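Local coordinates for protein dihydropteroate synthase (Clostridioides difficile, PDB 6PZ2) that catalyses the joining of a pterin pyrophosphate to p-aminobenzoate, giving the folate precursor dihydropteroate, in the pathway that sulfa drugs block, at residues 20-25 against 72-77; 92-97 against 109-114; 174-179 against 202-207; 209-214 against 247-252. All coordinates share one frame; numbering follows the deposited sequence.

Interaction 1. Residues 20-25 against 72-77; sequences VTPDSF and LRRVIP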
# COMPACT_ATOMS: atom_id res chain seq x y z
N VAL A 20 1.26 -25.30 10.68
CA VAL A 20 1.84 -26.12 11.73
C VAL A 20 2.36 -27.42 11.12
O VAL A 20 2.46 -28.41 11.83
CB VAL A 20 0.86 -26.38 12.89
CG1 VAL A 20 0.47 -25.09 13.59
CG2 VAL A 20 -0.38 -27.13 12.45
N THR A 21 2.70 -27.39 9.84
CA THR A 21 3.52 -28.46 9.27
C THR A 21 4.88 -28.49 9.97
O THR A 21 5.34 -27.48 10.56
CB THR A 21 3.77 -28.25 7.77
OG1 THR A 21 4.39 -26.98 7.53
CG2 THR A 21 2.51 -28.30 6.94
N PRO A 22 5.57 -29.62 9.87
CA PRO A 22 6.91 -29.78 10.44
C PRO A 22 7.93 -28.73 9.97
O PRO A 22 8.61 -28.14 10.84
CB PRO A 22 7.38 -31.19 10.03
CG PRO A 22 6.10 -31.95 9.80
CD PRO A 22 5.03 -30.92 9.47
N ASP A 23 8.00 -28.45 8.66
CA ASP A 23 8.89 -27.41 8.06
C ASP A 23 8.57 -26.04 8.66
O ASP A 23 9.35 -25.11 8.51
CB ASP A 23 8.77 -27.16 6.55
CG ASP A 23 9.58 -25.96 6.01
OD1 ASP A 23 10.83 -25.96 6.20
OD2 ASP A 23 8.98 -25.00 5.44
N SER A 24 7.40 -25.85 9.26
CA SER A 24 7.08 -24.51 9.79
C SER A 24 7.89 -24.26 11.07
O SER A 24 7.89 -23.14 11.53
CB SER A 24 5.61 -24.32 10.10
OG SER A 24 4.77 -24.69 9.02
N PHE A 25 8.51 -25.26 11.68
CA PHE A 25 9.14 -25.10 13.02
C PHE A 25 10.66 -25.22 12.87
O PHE A 25 11.10 -25.93 11.96
CB PHE A 25 8.64 -26.18 13.99
CG PHE A 25 7.17 -26.08 14.30
CD1 PHE A 25 6.71 -25.20 15.25
CD2 PHE A 25 6.24 -26.81 13.57
CE1 PHE A 25 5.35 -25.05 15.49
CE2 PHE A 25 4.89 -26.70 13.84
CZ PHE A 25 4.45 -25.81 14.79
N LEU A 72 -4.94 -34.06 10.99
CA LEU A 72 -5.73 -33.86 12.25
C LEU A 72 -4.83 -33.90 13.51
O LEU A 72 -5.02 -33.14 14.51
CB LEU A 72 -6.84 -34.91 12.30
CG LEU A 72 -8.09 -34.56 11.49
CD1 LEU A 72 -9.03 -35.74 11.33
CD2 LEU A 72 -8.84 -33.40 12.13
N ARG A 73 -3.83 -34.77 13.45
CA ARG A 73 -2.85 -34.90 14.55
C ARG A 73 -2.13 -33.56 14.73
O ARG A 73 -1.85 -33.14 15.85
CB ARG A 73 -1.83 -36.01 14.29
CG ARG A 73 -2.35 -37.42 14.51
CD ARG A 73 -1.28 -38.49 14.42
NE ARG A 73 -0.62 -38.65 13.13
CZ ARG A 73 -0.91 -39.57 12.22
NH1 ARG A 73 -0.08 -39.76 11.21
NH2 ARG A 73 -2.00 -40.30 12.32
N ARG A 74 -1.87 -32.87 13.62
CA ARG A 74 -1.20 -31.57 13.69
C ARG A 74 -2.17 -30.50 14.17
O ARG A 74 -1.79 -29.68 15.01
CB ARG A 74 -0.62 -31.17 12.33
CG ARG A 74 0.50 -32.08 11.85
CD ARG A 74 0.66 -31.93 10.36
NE ARG A 74 1.71 -32.81 9.87
CZ ARG A 74 2.27 -32.71 8.67
NH1 ARG A 74 1.87 -31.75 7.84
NH2 ARG A 74 3.18 -33.60 8.29
N VAL A 75 -3.41 -30.48 13.67
CA VAL A 75 -4.25 -29.31 13.98
C VAL A 75 -5.08 -29.49 15.26
O VAL A 75 -5.37 -28.46 15.89
CB VAL A 75 -5.13 -28.89 12.79
CG1 VAL A 75 -4.28 -28.59 11.56
CG2 VAL A 75 -6.19 -29.94 12.45
N ILE A 76 -5.47 -30.71 15.65
CA ILE A 76 -6.44 -30.89 16.77
C ILE A 76 -5.91 -30.29 18.08
O ILE A 76 -6.62 -29.53 18.77
CB ILE A 76 -6.83 -32.38 16.94
CG1 ILE A 76 -7.68 -32.86 15.76
CG2 ILE A 76 -7.55 -32.66 18.24
CD1 ILE A 76 -8.97 -32.12 15.64
N PRO A 77 -4.69 -30.63 18.46
CA PRO A 77 -4.17 -30.03 19.69
C PRO A 77 -4.03 -28.51 19.65
O PRO A 77 -4.20 -27.84 20.66
CB PRO A 77 -2.77 -30.63 19.92
CG PRO A 77 -2.53 -31.59 18.76
CD PRO A 77 -3.67 -31.46 17.78
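Arg74, on helix 68-85, runs its side chain along the loop 20-25 and touches Val20, Pro22 and Thr21 in turn. At its root, Arg74 CB lies 4.0 Å from Val20 CG2, the two side chains sliding past each other in opposite directions; the same methyl meets Val75 CG1 at 4.3 Å. Val20 and Val75 also both rest on Leu54 of strand 51-55. Next comes CG, 4.2 Å from the carbonyl O of Val20. With CG turned anti to the carbonyl carbon (chi1 -65°), the chain runs extended to NE and delivers the guanidinium to the turn. There Pro22 CD sits 3.3 Å above the guanidinium plane, over its centre, only 3.4 Å from Arg74 CZ, and the two side chains cross at about a right angle. At the tip NH2 approaches Pro22 CG at 3.7 Å, while NH1 takes the Thr21 CG2 methyl obliquely at 3.6 Å. The Thr21 hydroxyl is engaged within its own loop: OG1 and Ser24 OG are hydrogen-bonded at 2.8 Å. In relatives this loop after the first barrel strand is mobile and takes part in catalysis. No hydrogen bond crosses between 20-25 and 72-77; Arg74 NE pairs with Glu70 and NH1 donates to the carbonyl of Gly56. The charge is thus committed elsewhere, and what the guanidinium offers the loop is a flat face on which the proline packs.

Interaction 2. Residues 92-97 against 109-114; sequences IDTYKA and TMVNDV. With PT1 (pteroic acid), chain K.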
# COMPACT_ATOMS: atom_id res chain seq x y z
N ILE A 92 -10.20 -23.19 9.40
CA ILE A 92 -9.36 -24.36 9.19
C ILE A 92 -9.06 -24.43 7.69
O ILE A 92 -9.94 -24.54 6.87
CB ILE A 92 -10.00 -25.66 9.73
CG1 ILE A 92 -9.15 -26.89 9.42
CG2 ILE A 92 -11.38 -25.86 9.15
CD1 ILE A 92 -7.92 -27.06 10.27
N ASP A 93 -7.79 -24.35 7.38
CA ASP A 93 -7.36 -24.34 6.02
C ASP A 93 -7.27 -25.80 5.60
O ASP A 93 -6.22 -26.40 5.75
CB ASP A 93 -6.00 -23.64 5.88
CG ASP A 93 -5.50 -23.44 4.45
OD1 ASP A 93 -5.73 -24.31 3.56
OD2 ASP A 93 -4.87 -22.39 4.25
N THR A 94 -8.33 -26.36 5.09
CA THR A 94 -8.27 -27.75 4.61
C THR A 94 -9.25 -27.89 3.44
O THR A 94 -10.29 -27.25 3.45
CB THR A 94 -8.67 -28.75 5.71
OG1 THR A 94 -8.45 -30.07 5.22
CG2 THR A 94 -10.12 -28.64 6.11
N TYR A 95 -8.93 -28.76 2.47
CA TYR A 95 -9.89 -29.13 1.47
C TYR A 95 -10.48 -30.52 1.77
O TYR A 95 -11.23 -31.05 0.94
CB TYR A 95 -9.26 -29.16 0.08
CG TYR A 95 -8.00 -29.98 -0.04
CD1 TYR A 95 -8.04 -31.32 -0.41
CD2 TYR A 95 -6.77 -29.39 0.14
CE1 TYR A 95 -6.87 -32.05 -0.59
CE2 TYR A 95 -5.60 -30.11 0.00
CZ TYR A 95 -5.65 -31.44 -0.35
OH TYR A 95 -4.48 -32.14 -0.47
N LYS A 96 -10.15 -31.11 2.92
CA LYS A 96 -10.67 -32.44 3.25
C LYS A 96 -11.84 -32.33 4.23
O LYS A 96 -11.73 -31.73 5.30
CB LYS A 96 -9.55 -33.31 3.80
CG LYS A 96 -8.32 -33.37 2.90
CD LYS A 96 -7.28 -34.33 3.38
CE LYS A 96 -5.97 -34.24 2.62
NZ LYS A 96 -5.24 -32.98 2.90
N ALA A 97 -12.94 -32.96 3.86
CA ALA A 97 -14.20 -32.89 4.59
C ALA A 97 -14.07 -33.50 5.98
O ALA A 97 -14.64 -32.98 6.94
CB ALA A 97 -15.28 -33.57 3.77
N THR A 109 -14.70 -21.84 13.38
CA THR A 109 -15.79 -21.03 12.81
C THR A 109 -15.91 -21.17 11.29
O THR A 109 -17.00 -21.12 10.79
CB THR A 109 -15.59 -19.55 13.14
OG1 THR A 109 -15.47 -19.48 14.56
CG2 THR A 109 -16.72 -18.67 12.66
N MET A 110 -14.82 -21.32 10.55
CA MET A 110 -14.88 -21.20 9.10
C MET A 110 -14.01 -22.30 8.49
O MET A 110 -13.00 -22.66 9.06
CB MET A 110 -14.31 -19.84 8.67
CG MET A 110 -13.94 -19.74 7.19
SD MET A 110 -13.26 -18.11 6.69
CE MET A 110 -14.76 -17.12 6.68
N VAL A 111 -14.44 -22.86 7.37
CA VAL A 111 -13.60 -23.75 6.61
C VAL A 111 -13.06 -22.91 5.45
O VAL A 111 -13.81 -22.35 4.68
CB VAL A 111 -14.37 -24.99 6.12
CG1 VAL A 111 -13.52 -25.85 5.20
CG2 VAL A 111 -14.91 -25.82 7.27
N ASN A 112 -11.76 -22.89 5.33
CA ASN A 112 -11.09 -22.27 4.26
C ASN A 112 -10.70 -23.34 3.24
O ASN A 112 -9.63 -23.95 3.38
CB ASN A 112 -9.87 -21.51 4.79
CG ASN A 112 -9.09 -20.81 3.70
OD1 ASN A 112 -9.67 -20.53 2.65
ND2 ASN A 112 -7.81 -20.54 3.92
N ASP A 113 -11.48 -23.49 2.19
CA ASP A 113 -11.23 -24.59 1.23
C ASP A 113 -10.55 -24.07 -0.04
O ASP A 113 -11.22 -23.48 -0.88
CB ASP A 113 -12.56 -25.23 0.83
CG ASP A 113 -12.42 -26.47 -0.03
OD1 ASP A 113 -11.30 -26.75 -0.51
OD2 ASP A 113 -13.43 -27.19 -0.17
N VAL A 114 -9.29 -24.41 -0.24
CA VAL A 114 -8.53 -23.94 -1.40
C VAL A 114 -8.88 -24.73 -2.66
O VAL A 114 -8.23 -24.50 -3.68
CB VAL A 114 -7.01 -23.99 -1.18
CG1 VAL A 114 -6.58 -23.11 -0.01
CG2 VAL A 114 -6.49 -25.41 -1.03
C2 PT1 K . -5.22 -17.94 -0.44
C3 PT1 K . -4.35 -18.96 0.13
C5 PT1 K . -5.01 -19.82 1.11
N6 PT1 K . -3.04 -19.13 -0.17
C7 PT1 K . -7.05 -18.69 0.80
N9 PT1 K . -6.31 -19.65 1.37
C10 PT1 K . -2.34 -20.13 0.41
N11 PT1 K . -8.34 -18.54 1.12
C12 PT1 K . -2.97 -20.98 1.32
C21 PT1 K . 3.24 -18.81 -4.86
O22 PT1 K . 2.96 -18.62 -6.05
O1 PT1 K . -4.76 -17.07 -1.35
N4 PT1 K . -6.52 -17.86 -0.11
N8 PT1 K . -4.27 -20.79 1.68
C13 PT1 K . -0.89 -20.33 0.04
N14 PT1 K . -0.83 -20.62 -1.38
C15 PT1 K . 0.20 -20.22 -2.17
C16 PT1 K . 1.41 -19.75 -1.66
C17 PT1 K . -0.00 -20.22 -3.55
C18 PT1 K . 2.41 -19.33 -2.54
C19 PT1 K . 0.99 -19.79 -4.43
C20 PT1 K . 2.19 -19.34 -3.92
O23 PT1 K . 4.35 -18.50 -4.44
O HOH W 1 -7.85 -25.42 2.08
O HOH W 2 -12.78 -29.74 -1.26
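Asn112 and Asp93 lie side by side on adjacent strands, pointing the same way into the pterin pocket. The Asn112 amide reads one edge of the pteroic acid with both its atoms: OD1 accepts from N11 of the ligand at 2.8 Å, and ND2 donates to its N9 at 3.1 Å. Asp93 brings OD2 within 3.1 Å of the ligand's N8, its carboxylate turned 57° from the Asn112 amide plane, and Val114 adds a van der Waals contact, CG1 to ligand N8 at 3.7 Å. Both polar side chains set CG anti to the backbone N (chi1 180° for Asn112, -174° for Asp93), which throws their ends forward to the ligand.

Behind this first shell, Asp53 takes another hydrogen bond from Asn112 ND2, fixing which end of the amide is nitrogen. A water gives one proton to Asp93 OD1 and another to Asn112 O while accepting from Val114 N, so it ties the two strand ends together. Further back, Val111 is bridged in parallel to Ile92: Ile92 N donates to Met110 O at 2.9 Å and Asn112 N to Ile92 O at 2.9 Å. Farther along 92-97, Thr94 OG1 accepts from Lys96 N at 3.0 Å, an ST turn leading into helix 97-105; Glu71 also bonds that hydroxyl.

This is one beta-alpha-beta unit of the TIM barrel: helix 97-105 links the strands and covers Ile92 and Val111, helix 123-129 also packs on Val111, and strands 51-55 and 133-137 flank the pair.

Interaction 3. Residues 174-179 against 202-207; sequences IVLDPG and LGYPIL. With PT1 (pteroic acid), chain K.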
# COMPACT_ATOMS: atom_id res chain seq x y z
N ILE A 174 -21.09 -17.58 3.05
CA ILE A 174 -20.09 -17.76 2.01
C ILE A 174 -19.25 -16.48 1.81
O ILE A 174 -19.76 -15.35 1.84
CB ILE A 174 -20.75 -18.19 0.69
CG1 ILE A 174 -21.40 -19.57 0.86
CG2 ILE A 174 -19.75 -18.17 -0.46
CD1 ILE A 174 -22.31 -19.94 -0.28
N VAL A 175 -17.97 -16.74 1.63
CA VAL A 175 -16.94 -15.79 1.29
C VAL A 175 -16.25 -16.34 0.04
O VAL A 175 -15.96 -17.53 0.02
CB VAL A 175 -15.94 -15.65 2.46
CG1 VAL A 175 -14.77 -14.76 2.09
CG2 VAL A 175 -16.60 -15.09 3.71
N LEU A 176 -15.94 -15.50 -0.95
CA LEU A 176 -15.23 -15.93 -2.16
C LEU A 176 -13.81 -15.35 -2.22
O LEU A 176 -13.55 -14.24 -1.77
CB LEU A 176 -16.01 -15.48 -3.40
CG LEU A 176 -17.51 -15.75 -3.42
CD1 LEU A 176 -18.13 -15.17 -4.69
CD2 LEU A 176 -17.82 -17.24 -3.32
N ASP A 177 -12.93 -16.09 -2.88
CA ASP A 177 -11.55 -15.75 -2.96
C ASP A 177 -11.05 -16.19 -4.34
O ASP A 177 -11.27 -17.34 -4.72
CB ASP A 177 -10.75 -16.46 -1.87
CG ASP A 177 -9.25 -16.24 -1.88
OD1 ASP A 177 -8.72 -15.87 -2.95
OD2 ASP A 177 -8.62 -16.47 -0.83
N PRO A 178 -10.37 -15.29 -5.07
CA PRO A 178 -10.02 -15.57 -6.46
C PRO A 178 -8.80 -16.48 -6.61
O PRO A 178 -8.47 -16.89 -7.74
CB PRO A 178 -9.67 -14.19 -7.04
CG PRO A 178 -9.09 -13.50 -5.84
CD PRO A 178 -10.06 -13.90 -4.74
N GLY A 179 -8.10 -16.73 -5.52
CA GLY A 179 -7.08 -17.78 -5.57
C GLY A 179 -5.84 -17.32 -6.30
O GLY A 179 -5.34 -17.98 -7.22
N LEU A 202 -20.99 -10.43 -7.76
CA LEU A 202 -21.64 -11.65 -7.29
C LEU A 202 -22.33 -11.37 -5.95
O LEU A 202 -23.21 -12.11 -5.61
CB LEU A 202 -20.65 -12.81 -7.17
CG LEU A 202 -19.91 -13.18 -8.45
CD1 LEU A 202 -18.90 -14.29 -8.21
CD2 LEU A 202 -20.89 -13.61 -9.52
N GLY A 203 -21.99 -10.32 -5.22
CA GLY A 203 -22.76 -9.97 -4.02
C GLY A 203 -22.19 -10.57 -2.74
O GLY A 203 -22.79 -10.39 -1.69
N TYR A 204 -21.03 -11.23 -2.77
CA TYR A 204 -20.48 -11.98 -1.61
C TYR A 204 -19.23 -11.27 -1.07
O TYR A 204 -18.51 -10.65 -1.84
CB TYR A 204 -20.11 -13.42 -2.01
CG TYR A 204 -21.31 -14.28 -2.28
CD1 TYR A 204 -21.97 -14.94 -1.26
CD2 TYR A 204 -21.82 -14.40 -3.57
CE1 TYR A 204 -23.12 -15.69 -1.49
CE2 TYR A 204 -22.96 -15.15 -3.82
CZ TYR A 204 -23.62 -15.78 -2.78
OH TYR A 204 -24.74 -16.50 -3.06
N PRO A 205 -18.95 -11.41 0.23
CA PRO A 205 -17.71 -10.94 0.82
C PRO A 205 -16.51 -11.58 0.10
O PRO A 205 -16.65 -12.67 -0.44
CB PRO A 205 -17.74 -11.36 2.29
CG PRO A 205 -19.20 -11.63 2.59
CD PRO A 205 -19.76 -12.07 1.26
N ILE A 206 -15.39 -10.86 0.02
CA ILE A 206 -14.22 -11.35 -0.73
C ILE A 206 -13.02 -11.43 0.21
O ILE A 206 -12.82 -10.55 1.06
CB ILE A 206 -13.93 -10.42 -1.93
CG1 ILE A 206 -15.10 -10.45 -2.91
CG2 ILE A 206 -12.61 -10.76 -2.62
CD1 ILE A 206 -15.14 -9.26 -3.84
N LEU A 207 -12.25 -12.50 0.04
CA LEU A 207 -11.04 -12.72 0.76
C LEU A 207 -9.89 -12.81 -0.24
O LEU A 207 -10.03 -13.44 -1.30
CB LEU A 207 -11.14 -14.00 1.59
CG LEU A 207 -9.99 -14.29 2.55
CD1 LEU A 207 -10.47 -15.13 3.72
CD2 LEU A 207 -8.87 -15.03 1.85
C2 PT1 K . -5.22 -17.94 -0.44
C3 PT1 K . -4.35 -18.96 0.13
C5 PT1 K . -5.01 -19.82 1.11
N6 PT1 K . -3.04 -19.13 -0.17
C7 PT1 K . -7.05 -18.69 0.80
N9 PT1 K . -6.31 -19.65 1.37
C10 PT1 K . -2.34 -20.13 0.41
N11 PT1 K . -8.34 -18.54 1.12
C12 PT1 K . -2.97 -20.98 1.32
C21 PT1 K . 3.24 -18.81 -4.86
O22 PT1 K . 2.96 -18.62 -6.05
O1 PT1 K . -4.76 -17.07 -1.35
N4 PT1 K . -6.52 -17.86 -0.11
N8 PT1 K . -4.27 -20.79 1.68
C13 PT1 K . -0.89 -20.33 0.04
N14 PT1 K . -0.83 -20.62 -1.38
C15 PT1 K . 0.20 -20.22 -2.17
C16 PT1 K . 1.41 -19.75 -1.66
C17 PT1 K . -0.00 -20.22 -3.55
C18 PT1 K . 2.41 -19.33 -2.54
C19 PT1 K . 0.99 -19.79 -4.43
C20 PT1 K . 2.19 -19.34 -3.92
O23 PT1 K . 4.35 -18.50 -4.44
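The carbonyl O of Leu176 is met twice from the facing segment, by Leu207 N in a 2.8 Å hydrogen bond and by a CA-H...O contact, Ile206 CA lying 3.1 Å from Leu176 O. Leu176 N returns a nearly straight bond, 172° at the hydrogen, to Pro205 O at 3.0 Å. These bonds make a single bridge between Leu176 and Ile206, and it draws together 174-177 and 207-208, the two end strands of the sheet, closing the barrel. On the outer side, Leu176 CD1 packs at 3.7 Å against Leu202 CD1, which it crosses at about a right angle, and Leu176 CG meets Tyr204 CB at 3.8 Å. Val175, turned the other way, puts CG1 3.7 Å from Leu207 CB.

Asp177 faces the ligand: its OD2 accepts from N11 of pteroic acid at 2.9 Å and lies 2.6 Å from N4, so one oxygen sits close to both. OD1 is held by Gly179 N in an Asx turn, met from above the carboxylate plane, which helps fix the group's rotation.

Helix 149-166 lies outside, with Phe157 against Leu176 and Leu202 and Ile161 against Tyr204; strand 133-137 flanks 174-177, while Ile206 is bonded to Asp244, just ahead of strand 245-248.

Interaction 4. Residues 209-214 against 247-252; sequences GTSRKS and RVHDVY. With PT1 (pteroic acid), chain K; SO4 (sulfate ion), chain B; SO4 (sulfate ion), chain D.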
# COMPACT_ATOMS: atom_id res chain seq x y z
N GLY A 209 -5.59 -13.44 -0.74
CA GLY A 209 -4.30 -13.81 -0.21
C GLY A 209 -3.19 -13.72 -1.24
O GLY A 209 -3.24 -14.42 -2.25
N THR A 210 -2.19 -12.89 -0.95
CA THR A 210 -1.03 -12.65 -1.84
C THR A 210 0.28 -12.75 -1.07
O THR A 210 1.34 -12.86 -1.67
CB THR A 210 -1.07 -11.26 -2.49
OG1 THR A 210 -0.94 -10.28 -1.45
CG2 THR A 210 -2.34 -11.03 -3.27
N SER A 211 0.18 -12.70 0.26
CA SER A 211 1.31 -12.50 1.13
C SER A 211 2.45 -13.44 0.75
O SER A 211 2.32 -14.65 0.75
CB SER A 211 0.90 -12.70 2.56
OG SER A 211 1.99 -12.42 3.42
N ARG A 212 3.57 -12.83 0.38
CA ARG A 212 4.86 -13.46 0.10
C ARG A 212 4.84 -14.31 -1.17
O ARG A 212 5.84 -14.95 -1.43
CB ARG A 212 5.35 -14.33 1.26
CG ARG A 212 5.58 -13.52 2.53
CD ARG A 212 6.16 -14.36 3.65
NE ARG A 212 6.11 -13.52 4.82
CZ ARG A 212 6.46 -13.93 6.03
NH1 ARG A 212 6.85 -15.18 6.14
NH2 ARG A 212 6.40 -13.12 7.07
N LYS A 213 3.79 -14.28 -1.97
CA LYS A 213 3.70 -15.20 -3.09
C LYS A 213 4.66 -14.79 -4.21
O LYS A 213 5.17 -13.68 -4.26
CB LYS A 213 2.26 -15.27 -3.59
CG LYS A 213 1.32 -15.91 -2.58
CD LYS A 213 -0.02 -16.30 -3.11
CE LYS A 213 -0.93 -16.72 -1.98
NZ LYS A 213 -2.28 -17.03 -2.49
N SER A 214 4.87 -15.74 -5.11
CA SER A 214 5.81 -15.61 -6.21
C SER A 214 5.34 -14.54 -7.20
O SER A 214 6.14 -14.00 -7.94
CB SER A 214 5.96 -16.93 -6.92
OG SER A 214 4.76 -17.19 -7.64
N ARG A 247 -5.65 -12.32 3.94
CA ARG A 247 -4.95 -13.39 4.62
C ARG A 247 -3.45 -13.08 4.52
O ARG A 247 -2.93 -13.18 3.42
CB ARG A 247 -5.26 -14.73 3.93
CG ARG A 247 -4.59 -15.97 4.51
CD ARG A 247 -4.94 -17.26 3.78
NE ARG A 247 -4.26 -18.46 4.24
CZ ARG A 247 -3.02 -18.81 3.94
NH1 ARG A 247 -2.28 -18.09 3.11
NH2 ARG A 247 -2.50 -19.88 4.52
N VAL A 248 -2.78 -12.83 5.63
CA VAL A 248 -1.43 -12.27 5.66
C VAL A 248 -0.55 -12.97 6.70
O VAL A 248 -1.06 -13.44 7.73
CB VAL A 248 -1.45 -10.76 5.93
CG1 VAL A 248 -2.09 -10.02 4.76
CG2 VAL A 248 -2.14 -10.44 7.25
N HIS A 249 0.75 -13.03 6.42
CA HIS A 249 1.74 -13.38 7.44
C HIS A 249 2.03 -12.24 8.43
O HIS A 249 2.40 -12.51 9.56
CB HIS A 249 3.06 -13.75 6.80
CG HIS A 249 2.89 -14.91 5.88
ND1 HIS A 249 2.64 -14.73 4.53
CD2 HIS A 249 2.95 -16.24 6.11
CE1 HIS A 249 2.54 -15.92 3.97
NE2 HIS A 249 2.71 -16.87 4.92
N ASP A 250 1.97 -10.98 8.00
CA ASP A 250 2.45 -9.88 8.81
C ASP A 250 1.22 -9.07 9.20
O ASP A 250 0.72 -8.21 8.45
CB ASP A 250 3.48 -9.02 8.07
CG ASP A 250 4.70 -9.79 7.59
OD1 ASP A 250 4.74 -10.19 6.40
OD2 ASP A 250 5.57 -10.01 8.41
N VAL A 251 0.73 -9.36 10.36
CA VAL A 251 -0.60 -8.87 10.68
C VAL A 251 -0.59 -7.35 10.92
O VAL A 251 -1.45 -6.62 10.40
CB VAL A 251 -1.16 -9.68 11.86
CG1 VAL A 251 -2.38 -8.99 12.49
CG2 VAL A 251 -1.50 -11.10 11.40
N TYR A 252 0.36 -6.86 11.72
CA TYR A 252 0.34 -5.46 12.19
C TYR A 252 0.45 -4.49 11.00
O TYR A 252 -0.35 -3.56 10.81
CB TYR A 252 1.51 -5.22 13.14
CG TYR A 252 1.61 -3.79 13.61
CD1 TYR A 252 0.69 -3.31 14.53
CD2 TYR A 252 2.55 -2.91 13.10
CE1 TYR A 252 0.74 -1.99 14.95
CE2 TYR A 252 2.61 -1.59 13.50
CZ TYR A 252 1.71 -1.14 14.46
OH TYR A 252 1.69 0.14 14.89
C2 PT1 K . -5.22 -17.94 -0.44
C3 PT1 K . -4.35 -18.96 0.13
C5 PT1 K . -5.01 -19.82 1.11
N6 PT1 K . -3.04 -19.13 -0.17
C7 PT1 K . -7.05 -18.69 0.80
N9 PT1 K . -6.31 -19.65 1.37
C10 PT1 K . -2.34 -20.13 0.41
N11 PT1 K . -8.34 -18.54 1.12
C12 PT1 K . -2.97 -20.98 1.32
C21 PT1 K . 3.24 -18.81 -4.86
O22 PT1 K . 2.96 -18.62 -6.05
O1 PT1 K . -4.76 -17.07 -1.35
N4 PT1 K . -6.52 -17.86 -0.11
N8 PT1 K . -4.27 -20.79 1.68
C13 PT1 K . -0.89 -20.33 0.04
N14 PT1 K . -0.83 -20.62 -1.38
C15 PT1 K . 0.20 -20.22 -2.17
C16 PT1 K . 1.41 -19.75 -1.66
C17 PT1 K . -0.00 -20.22 -3.55
C18 PT1 K . 2.41 -19.33 -2.54
C19 PT1 K . 0.99 -19.79 -4.43
C20 PT1 K . 2.19 -19.34 -3.92
O23 PT1 K . 4.35 -18.50 -4.44
S SO4 B . 1.23 -19.60 3.02
O1 SO4 B . 1.88 -20.31 1.89
O2 SO4 B . 0.02 -20.34 3.44
O3 SO4 B . 0.85 -18.24 2.59
O4 SO4 B . 2.18 -19.51 4.15
S SO4 D . 7.29 -15.28 10.09
O1 SO4 D . 7.99 -14.61 8.96
O2 SO4 D . 7.05 -16.69 9.68
O3 SO4 D . 5.98 -14.68 10.45
O4 SO4 D . 8.22 -15.14 11.23
O HOH W 3 -2.39 -11.30 1.40
O HOH W 4 2.13 -10.24 5.14
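Arg212 lies flat on the His249 ring, guanidinium and imidazole planes 16° apart with centres 4.2 Å apart. Its CD also stands over that face, a CH-pi contact, because the chain is extended from CG to NE and passes across the ring, the guanidinium stacking with its centre shifted so that His249 CB also lies over its face, toward the rim. The ring is gripped at its edge too: ND1 is hydrogen-bonded to Ser211 OG at 2.6 Å, and NE2 donates to O4 of one sulfate at 2.8 Å. With two edge bonds and a stacked face, the imidazole has little freedom to turn. Arg212 NH2 points in its plane to Asp250 OD1 at 3.4 Å, a weak salt bridge, and binds O1 of a second sulfate at 2.9 Å. A water joins Ser211 OG to Asp250 N and OD1.

These residues follow barrel strands 207-208 and 245-248, at the C-terminal ends of the strands, where TIM barrels carry their active sites. The first sulfate, bound by His249 and by Arg247, whose NH2 meets O2 at 2.8 Å, probably marks where the substrate's pyrophosphate binds, as in relatives.

Arg247 presents its guanidinium face to the pterin, ligand N8 lying 3.2 Å above the plane and over its centre, while Asp53 salt-bridges NE. Lys213, extended beyond CG alongside the aminobenzoate ring, ends with NZ 2.7 Å from ligand O1 and bonded also to ligand N6, Gly209 O and Val180 O. At the ligand's other end Ser214 bonds the carboxylate through its backbone N and through OG.

In the fold
Interactions 2, 3 and 4 stand round the bound pteroic acid, their centres 15 to 18 Å apart. They also touch one another: Met110 CE meets Val175 CG2 at 4.0 Å between interactions 2 and 3, and Leu207 CD2 meets Arg247 CB at 4.2 Å between 3 and 4. Asp93 OD2 and Arg247 NH2, 3.5 Å apart, form a long, weak ion pair from interaction 2 to interaction 4. Interaction 1 lies farther out, its centre about 27 Å from that of interaction 3, but joins interaction 2 through Val75 CG2 and Ile92 CD1 at 4.0 Å.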